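Side-chain contacts in hypothetical protein Atu1540 (Agrobacterium tumefaciens str. C58, PDB 2HWJ), which is of unknown function but belongs to the putative ParB-like nuclease family, within the ParB and sulfiredoxin clan, and forms a tetramer in the crystal assembly: residues Leu31-Lys34 / Glu35-Thr39; Ile154-Ser157 / Glu158-Trp161; Ser177-Asp180 / Ala181-Glu184. All blocks are in the same frame, centred on the assembly; numbering follows the deposited sequence.

Contact 1 of 3, residues Leu31-Lys34 / Glu35-Thr39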
# COMPACT_ATOMS: atom_id res chain seq x y z
N LEU A 31 17.31 18.10 18.55
CA LEU A 31 17.09 19.01 17.40
C LEU A 31 15.66 19.55 17.39
O LEU A 31 15.48 20.77 17.43
CB LEU A 31 17.48 18.39 16.06
CG LEU A 31 19.00 18.14 16.00
CD1 LEU A 31 19.37 17.50 14.66
CD2 LEU A 31 19.88 19.41 16.29
N LYS A 32 14.63 18.68 17.40
CA LYS A 32 13.25 19.17 17.56
C LYS A 32 13.15 20.16 18.72
O LYS A 32 12.66 21.27 18.50
CB LYS A 32 12.23 18.06 17.63
CG LYS A 32 11.76 17.53 16.26
CD LYS A 32 11.47 16.05 16.44
CE LYS A 32 10.80 15.37 15.27
NZ LYS A 32 11.01 16.01 13.94
N ARG A 33 13.66 19.85 19.91
CA ARG A 33 13.53 20.78 20.99
C ARG A 33 14.18 22.16 20.68
O ARG A 33 13.73 23.19 21.19
CB ARG A 33 14.23 20.27 22.20
CG ARG A 33 13.88 18.92 22.72
CD ARG A 33 13.77 19.18 24.19
NE ARG A 33 14.78 18.65 25.07
CZ ARG A 33 15.08 19.26 26.23
NH1 ARG A 33 14.49 20.39 26.57
NH2 ARG A 33 15.96 18.76 27.06
N LYS A 34 15.28 22.20 19.91
CA LYS A 34 15.86 23.51 19.57
C LYS A 34 14.88 24.25 18.71
O LYS A 34 14.56 25.38 19.03
CB LYS A 34 17.21 23.47 18.82
CG LYS A 34 18.52 23.54 19.68
CD LYS A 34 19.01 24.94 20.16
CE LYS A 34 19.75 25.77 19.08
NZ LYS A 34 20.43 24.97 18.01
N GLU A 35 14.42 23.61 17.64
CA GLU A 35 13.58 24.28 16.63
C GLU A 35 12.47 24.99 17.40
O GLU A 35 12.28 26.21 17.27
CB GLU A 35 13.02 23.32 15.54
CG GLU A 35 13.75 23.28 14.12
CD GLU A 35 13.04 22.29 13.04
OE1 GLU A 35 12.47 22.80 12.04
OE2 GLU A 35 13.01 21.01 13.18
N TRP A 36 11.79 24.19 18.23
CA TRP A 36 10.67 24.64 19.02
C TRP A 36 11.07 25.71 20.01
O TRP A 36 10.36 26.69 20.15
CB TRP A 36 10.04 23.47 19.75
CG TRP A 36 9.10 23.91 20.84
CD1 TRP A 36 9.44 24.18 22.13
CD2 TRP A 36 7.69 24.15 20.73
NE1 TRP A 36 8.33 24.58 22.84
CE2 TRP A 36 7.24 24.56 22.01
CE3 TRP A 36 6.77 24.08 19.67
CZ2 TRP A 36 5.89 24.90 22.27
CZ3 TRP A 36 5.40 24.42 19.92
CH2 TRP A 36 4.98 24.82 21.22
N ARG A 37 12.18 25.53 20.72
CA ARG A 37 12.58 26.46 21.77
C ARG A 37 12.73 27.81 21.05
O ARG A 37 12.51 28.88 21.63
CB ARG A 37 13.88 25.99 22.50
CG ARG A 37 14.03 26.44 23.99
CD ARG A 37 14.78 25.41 24.99
NE ARG A 37 16.19 25.16 24.61
CZ ARG A 37 16.74 23.99 24.26
NH1 ARG A 37 16.07 22.85 24.30
NH2 ARG A 37 18.00 23.96 23.89
N GLU A 38 12.98 27.72 19.75
CA GLU A 38 13.25 28.88 18.93
C GLU A 38 12.18 29.20 17.89
O GLU A 38 12.51 29.65 16.80
CB GLU A 38 14.62 28.73 18.28
CG GLU A 38 15.75 29.21 19.21
CD GLU A 38 17.10 28.49 19.01
OE1 GLU A 38 17.40 28.03 17.88
OE2 GLU A 38 17.87 28.41 20.01
N THR A 39 10.91 28.95 18.22
CA THR A 39 9.75 29.58 17.54
C THR A 39 8.86 30.38 18.54
O THR A 39 8.62 29.92 19.66
CB THR A 39 8.95 28.61 16.53
OG1 THR A 39 8.91 27.26 17.03
CG2 THR A 39 9.61 28.58 15.13
O HOH W 1 11.87 18.18 12.77

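Contact 2 of 3, residues Ile154-Ser157 / Glu158-Trp161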
# COMPACT_ATOMS: atom_id res chain seq x y z
N ILE A 154 6.34 2.25 3.45
CA ILE A 154 6.78 1.29 4.48
C ILE A 154 6.89 1.85 5.93
O ILE A 154 7.62 2.83 6.20
CB ILE A 154 8.19 0.75 4.06
CG1 ILE A 154 8.08 -0.30 2.95
CG2 ILE A 154 9.01 0.27 5.27
CD1 ILE A 154 7.36 0.20 1.59
N PRO A 155 6.23 1.19 6.90
CA PRO A 155 6.33 1.65 8.29
C PRO A 155 7.75 1.45 8.85
O PRO A 155 8.40 0.45 8.51
CB PRO A 155 5.35 0.74 9.01
CG PRO A 155 5.36 -0.53 8.17
CD PRO A 155 5.42 -0.04 6.77
N PHE A 156 8.25 2.40 9.66
CA PHE A 156 9.50 2.16 10.35
C PHE A 156 10.69 1.98 9.39
O PHE A 156 11.62 1.22 9.66
CB PHE A 156 9.31 0.89 11.21
CG PHE A 156 8.09 0.96 12.19
CD1 PHE A 156 7.07 0.00 12.14
CD2 PHE A 156 8.00 1.99 13.17
CE1 PHE A 156 5.99 0.05 13.03
CE2 PHE A 156 6.89 2.05 14.07
CZ PHE A 156 5.90 1.09 14.00
N SER A 157 10.65 2.68 8.26
CA SER A 157 11.75 2.74 7.28
C SER A 157 13.05 2.96 7.98
O SER A 157 14.00 2.25 7.77
CB SER A 157 11.57 3.95 6.39
OG SER A 157 12.41 3.93 5.21
N GLU A 158 13.08 4.00 8.81
CA GLU A 158 14.25 4.40 9.54
C GLU A 158 14.80 3.32 10.43
O GLU A 158 15.99 3.10 10.49
CB GLU A 158 13.96 5.65 10.38
CG GLU A 158 13.90 6.93 9.58
CD GLU A 158 12.54 7.24 9.03
OE1 GLU A 158 11.53 6.47 9.27
OE2 GLU A 158 12.48 8.29 8.33
N PHE A 159 13.93 2.63 11.11
CA PHE A 159 14.42 1.61 11.97
C PHE A 159 15.13 0.48 11.21
O PHE A 159 16.05 -0.16 11.75
CB PHE A 159 13.32 1.15 12.91
CG PHE A 159 13.25 1.97 14.19
CD1 PHE A 159 12.15 2.78 14.47
CD2 PHE A 159 14.34 1.98 15.09
CE1 PHE A 159 12.11 3.55 15.66
CE2 PHE A 159 14.32 2.75 16.28
CZ PHE A 159 13.19 3.51 16.57
N GLY A 160 14.76 0.29 9.94
CA GLY A 160 15.45 -0.64 9.03
C GLY A 160 16.86 -0.21 8.71
O GLY A 160 17.80 -1.00 8.77
N TRP A 161 17.00 1.07 8.43
CA TRP A 161 18.32 1.68 8.23
C TRP A 161 19.15 1.67 9.51
O TRP A 161 20.36 1.36 9.47
CB TRP A 161 18.18 3.08 7.65
CG TRP A 161 17.86 3.00 6.18
CD1 TRP A 161 16.63 2.92 5.60
CD2 TRP A 161 18.80 2.87 5.12
NE1 TRP A 161 16.75 2.79 4.26
CE2 TRP A 161 18.07 2.75 3.93
CE3 TRP A 161 20.22 2.88 5.06
CZ2 TRP A 161 18.68 2.66 2.69
CZ3 TRP A 161 20.83 2.77 3.82
CH2 TRP A 161 20.05 2.67 2.64

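Contact 3 of 3, residues Ser177-Asp180 / Ala181-Glu184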
# COMPACT_ATOMS: atom_id res chain seq x y z
N SER A 177 32.38 10.75 17.28
CA SER A 177 32.15 11.70 16.23
C SER A 177 30.96 11.32 15.37
O SER A 177 31.05 10.48 14.47
CB SER A 177 33.36 11.89 15.33
OG SER A 177 33.03 12.83 14.29
N PHE A 178 29.85 11.98 15.66
CA PHE A 178 28.65 11.79 14.94
C PHE A 178 28.84 11.96 13.43
O PHE A 178 28.35 11.14 12.62
CB PHE A 178 27.57 12.75 15.43
CG PHE A 178 26.22 12.36 14.97
CD1 PHE A 178 25.53 11.34 15.64
CD2 PHE A 178 25.68 12.90 13.81
CE1 PHE A 178 24.26 10.92 15.20
CE2 PHE A 178 24.45 12.46 13.35
CZ PHE A 178 23.72 11.45 14.07
N ASP A 179 29.54 13.04 13.04
CA ASP A 179 29.63 13.39 11.63
C ASP A 179 30.48 12.40 10.89
O ASP A 179 30.16 12.06 9.77
CB ASP A 179 30.05 14.84 11.44
CG ASP A 179 28.96 15.84 11.92
OD1 ASP A 179 27.78 15.87 11.37
OD2 ASP A 179 29.29 16.60 12.85
N ASP A 180 31.52 11.87 11.54
CA ASP A 180 32.25 10.76 10.97
C ASP A 180 31.42 9.48 10.94
O ASP A 180 31.62 8.64 10.07
CB ASP A 180 33.52 10.48 11.74
CG ASP A 180 34.45 11.63 11.72
OD1 ASP A 180 34.26 12.54 10.89
OD2 ASP A 180 35.37 11.63 12.54
N ALA A 181 30.52 9.29 11.90
CA ALA A 181 29.65 8.13 11.78
C ALA A 181 28.68 8.35 10.62
O ALA A 181 28.30 7.39 9.95
CB ALA A 181 28.90 7.87 13.06
N LEU A 182 28.32 9.60 10.36
CA LEU A 182 27.34 9.92 9.37
C LEU A 182 28.02 9.69 8.04
O LEU A 182 27.44 9.10 7.13
CB LEU A 182 26.96 11.40 9.48
CG LEU A 182 25.58 11.83 9.06
CD1 LEU A 182 25.56 13.31 8.69
CD2 LEU A 182 25.04 10.96 7.93
N ALA A 183 29.28 10.13 7.98
CA ALA A 183 30.08 10.03 6.75
C ALA A 183 30.23 8.57 6.34
O ALA A 183 30.14 8.24 5.16
CB ALA A 183 31.49 10.78 6.88
N GLU A 184 30.43 7.71 7.33
CA GLU A 184 30.47 6.29 7.06
C GLU A 184 29.15 5.76 6.53
O GLU A 184 29.15 5.03 5.54
CB GLU A 184 30.92 5.50 8.29
CG GLU A 184 32.40 5.23 8.17
CD GLU A 184 32.84 3.81 8.61
OE1 GLU A 184 31.98 2.85 8.66
OE2 GLU A 184 34.10 3.67 8.86

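Contact 1 of 3, residues Leu31-Lys34 / Glu35-Thr39
Glu35 N reaches back to Leu31 O at 3.0 Å, one of a run of i to i+4 hydrogen bonds along the last turns of helix 26-37. Trp36 N follows with a practically straight bond to Lys32 O (3.1 Å, N-H...O 179°). Arg37 N then bonds to Arg33 O at 2.8 Å, its donor tilted out of the carbonyl plane, and beyond it Glu38 departs from helical backbone angles.

With residues four apart on the same flank, Arg33 and Arg37 illustrate how an anion can gather two like charges. Their NH1 atoms lie 3.7 Å from each other, and the guanidinium planes are turned 72° apart. Both NH1 atoms form salt bridges to OE1 of Glu78, whose carboxylate would offset the crowding of positive charge; Glu30 takes NE of Arg33. The Arg37 side chain leaves with CG anti to the backbone N (chi1 -151°) and then bends, which returns its NH1 to within 3.8 Å of Arg33 CB.

On another flank, Lys34 and Glu38 run side by side in the same direction. Contact is made by the methylene end of the lysine, Lys34 CE standing 3.4 Å from Glu38 OE2, while Lys34 NZ remains 4.3 Å from Glu38 OE1, beyond a salt bridge. A water molecule bridges Lys32 and Glu35, accepting from NZ and donating to OE2.

The contact lies at the protein surface, where Lys32 also touches Tyr5 of the second subunit. Its inner flank is covered by helix 69-77: Lys32 rests on His70 and Ala74, and Arg33 on Ala74 and Lys77. Trp36 packs on Glu78 and Val80 of the loop that joins that helix to strand 82-90.

Contact 2 of 3, residues Ile154-Ser157 / Glu158-Trp161
Phe156 O and Ser157 O accept the first backbone hydrogen bonds of helix 157-166. Gly160 N bonds to Phe156 O at 3.3 Å and more weakly to Ser157 O; Trp161 N reaches Ser157 O, also at 3.3 Å, in the carbonyl plane.

Apolar contact between the segments is slight. The two phenylalanines approach through their CB atoms, Phe156 CB lying 4.4 Å from Phe159 CB. Tyr110 stacks on the Phe156 ring and also meets that of Phe159, to which Arg137 adds a cation-pi interaction. Around the indole, Ser157 O lies at the ring edge, 3.5 Å from Trp161 CD1.

The setting is a helix start: a type II beta turn from Ile154 to Ser157 leads into the helix and places Phe156 at the N-cap position.

Among the polar side chains, Glu158 folds back at chi2 (89°), bringing its OE1 within 3.8 Å of Ser157 CB. Glu158 OE2 forms a salt bridge with Arg144 of helix 135-146, and Trp161 NE1 donates to Pro198 O, which joins the new helix to the C-terminal region. Ile154, at the head of the turn, packs on Arg106 of the third subunit and Ile153 of the fourth.

Contact 3 of 3, residues Ser177-Asp180 / Ala181-Glu184
Phe178 and Leu182, one helical turn apart, meet where CE2 of the ring and the branch-point CG of the leucine come together. Leu182 is the side chain to follow. Its CB sits over the preceding turn, 3.3 Å from Asp179 O and 3.4 Å from Phe178 O. CG, placed anti to the backbone N (chi1 -151°), comes to 4.5 Å from Phe178 CE2 at an oblique approach to the ring. Beyond it, CD1 lies 4.3 Å from Asp179 OD1, a loose approach of a methyl group to a carboxylate.

The ring of Phe178 has further company: Arg27 makes a cation-pi interaction with it, and Leu139 and Ala142 of helix 135-146 pack against it. Ala181, the buried residue here, packs its methyl group on Leu139 and on Leu173 and Leu174 of helix 171-176, so this flank faces the protein, whereas Asp179 and Asp180 are exposed.

Four i to i+4 backbone bonds join the segments, from Ala181 N to Ser177 O through to Glu184 N to Asp180 O, and Leu182 N adds a weak one to Asp179 O. Before them, Ser177 OG accepts from Asp180 N at 3.3 Å with a fairly straight N-H...O angle of 162°. That bond occupies an amide in the first turn and makes the arrangement a classical serine N-cap, here at the junction where helix 171-176 ends and helix 178-189 begins.

Overall arrangement
The three contacts follow one another along the chain without overlap, and none touches another. Contact 1 closes helix 26-37, whereas contacts 2 and 3 open helices 157-166 and 178-189, so the set samples both kinds of helix end. Their centres lie 20 to 24 Å apart, with contacts 1 and 2 on opposite sides of the chain's centre. Helix 135-146 links contacts 2 and 3, since side chains from both rest on it; contact 1 packs instead on helix 69-77. Subunit packing also differs: contacts 1 and 2 reach other chains of the tetramer, whereas contact 3 meets none. The three helix ends are thus set in different parts of the fold.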